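Local coordinates for replication protein A (Methanococcus maripaludis, PDB 3E0E) that probably binds DNA as part of a longer archaeal replication protein, of which this chain is one OB-fold domain, at residues Tyr3-Ser6 and Glu7-Pro10. Residues are numbered along the deposited sequence; the frame is centred on the assembly and turned at random.
Sequences YKIS and ELMP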
loop_
_atom_site.group_PDB
_atom_site.type_symbol
_atom_site.label_atom_id
_atom_site.label_comp_id
_atom_site.label_asym_id
_atom_site.label_seq_id
_atom_site.Cartn_x
_atom_site.Cartn_y
_atom_site.Cartn_z
ATOM N N TYR A 3 12.845 -1.075 -1.595
ATOM C CA TYR A 3 12.639 -2.159 -2.537
ATOM C C TYR A 3 11.828 -1.791 -3.755
ATOM O O TYR A 3 10.993 -0.888 -3.717
ATOM C CB TYR A 3 11.917 -3.313 -1.850
ATOM C CG TYR A 3 12.775 -4.162 -0.950
ATOM C CD1 TYR A 3 13.700 -5.055 -1.484
ATOM C CD2 TYR A 3 12.626 -4.114 0.429
ATOM C CE1 TYR A 3 14.445 -5.889 -0.663
ATOM C CE2 TYR A 3 13.368 -4.946 1.261
ATOM C CZ TYR A 3 14.269 -5.833 0.706
ATOM O OH TYR A 3 14.960 -6.703 1.512
ATOM N N LYS A 4 12.096 -2.502 -4.842
ATOM C CA LYS A 4 11.323 -2.339 -6.057
ATOM C C LYS A 4 10.296 -3.444 -5.853
ATOM O O LYS A 4 10.589 -4.457 -5.210
ATOM C CB LYS A 4 12.180 -2.611 -7.294
ATOM C CG LYS A 4 13.190 -1.513 -7.602
ATOM C CD LYS A 4 12.482 -0.206 -7.953
ATOM C CE LYS A 4 13.460 0.884 -8.366
ATOM N NZ LYS A 4 12.744 2.135 -8.754
ATOM N N ILE A 5 9.094 -3.257 -6.374
ATOM C CA ILE A 5 8.051 -4.251 -6.203
ATOM C C ILE A 5 8.468 -5.634 -6.698
ATOM O O ILE A 5 8.080 -6.642 -6.116
ATOM C CB ILE A 5 6.752 -3.796 -6.902
ATOM C CG1 ILE A 5 6.190 -2.569 -6.173
ATOM C CG2 ILE A 5 5.739 -4.930 -6.928
ATOM C CD1 ILE A 5 4.991 -1.915 -6.858
ATOM N N SER A 6 9.278 -5.681 -7.753
ATOM C CA SER A 6 9.725 -6.963 -8.294
ATOM C C SER A 6 10.672 -7.701 -7.350
ATOM O O SER A 6 10.889 -8.904 -7.497
ATOM C CB SER A 6 10.421 -6.756 -9.641
ATOM O OG SER A 6 11.593 -5.969 -9.500
ATOM N N GLU A 7 11.231 -6.985 -6.378
ATOM C CA GLU A 7 12.167 -7.591 -5.438
ATOM C C GLU A 7 11.488 -8.129 -4.188
ATOM O O GLU A 7 12.103 -8.841 -3.398
ATOM C CB GLU A 7 13.233 -6.568 -5.037
ATOM C CG GLU A 7 13.947 -5.937 -6.220
ATOM C CD GLU A 7 14.971 -4.898 -5.799
ATOM O OE1 GLU A 7 14.610 -3.979 -5.033
ATOM O OE2 GLU A 7 16.136 -4.995 -6.240
ATOM N N LEU A 8 10.217 -7.791 -4.007
ATOM C CA LEU A 8 9.485 -8.250 -2.831
ATOM C C LEU A 8 9.336 -9.769 -2.768
ATOM O O LEU A 8 9.220 -10.437 -3.795
ATOM C CB LEU A 8 8.101 -7.599 -2.790
ATOM C CG LEU A 8 8.102 -6.071 -2.697
ATOM C CD1 LEU A 8 6.669 -5.569 -2.745
ATOM C CD2 LEU A 8 8.794 -5.625 -1.415
HETATM N N MSE A 9 9.353 -10.296 -1.547
HETATM C CA MSE A 9 9.205 -11.726 -1.293
HETATM C C MSE A 9 8.239 -11.904 -0.126
HETATM O O MSE A 9 8.063 -10.999 0.688
HETATM C CB MSE A 9 10.549 -12.360 -0.911
HETATM C CG MSE A 9 11.670 -12.168 -1.912
HETATM SE SE MSE A 9 13.170 -13.030 -1.377
HETATM C CE MSE A 9 13.086 -14.502 -2.398
ATOM N N PRO A 10 7.597 -13.076 -0.029
ATOM C CA PRO A 10 6.656 -13.335 1.065
ATOM C C PRO A 10 7.387 -13.325 2.408
ATOM O O PRO A 10 8.558 -13.701 2.485
ATOM C CB PRO A 10 6.109 -14.720 0.727
ATOM C CG PRO A 10 6.214 -14.771 -0.772
ATOM C CD PRO A 10 7.574 -14.173 -1.010
HETATM O O HOH W 1 8.047 -10.621 -6.400
#
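Glu7 reaches back over the turn to the backbone N of Lys4, and its side chain can be followed atom by atom. Glu7 CB packs against the carbonyl O of Lys4 at 3.4 Å, and Glu7 CG remains beside that same oxygen at 3.8 Å. With CG anti to its own carbonyl carbon (chi1 -54°) and the chain extended beyond it, CD is carried past the Lys4 carbonyl toward the start of the turn. There Glu7 OE1 accepts the N-H of Lys4, N to OE1 2.9 Å, a fairly straight bond (162°) that meets the anti side of the carboxylate, somewhat out of its plane. Glu7 OE1 also lies 3.6 Å from Lys4 CB. At the edge of the Tyr3 ring, Glu7 OE1 sits 3.8 Å from Tyr3 CD1, with ring and carboxylate planes 80° apart.

A glutamate carboxylate bonded to the N-H three residues back resembles the side-chain half of a capping box, but Lys4 supplies no side-chain acceptor; Glu7 N to Lys4 O (2.9 Å) is simply the 3-10 turn bond. This short 3-10 turn lies in the connection from strand 2-3 to strand 12-29, the long strand of the OB-fold barrel. Shortening Glu7 to alanine removes the carboxylate, which would probably leave the Lys4 N-H without this acceptor and take the oxygen from the Tyr3 ring edge, though CB would still lie near it.

A second turn bond, Leu8 N to Ile5 O at 3.2 Å, continues the winding, its donor well above the carbonyl plane. Leu8 then sets CD2 against Tyr3 CB at 3.9 Å, while Ile16 of strand 12-29 touches the side chains of Tyr3, Ile5 and Leu8. Asp46 and Thr48 take the N-H groups of Ile5 and Ser6, respectively, and a water donates to Leu8 O and, weakly, to Ser6 O.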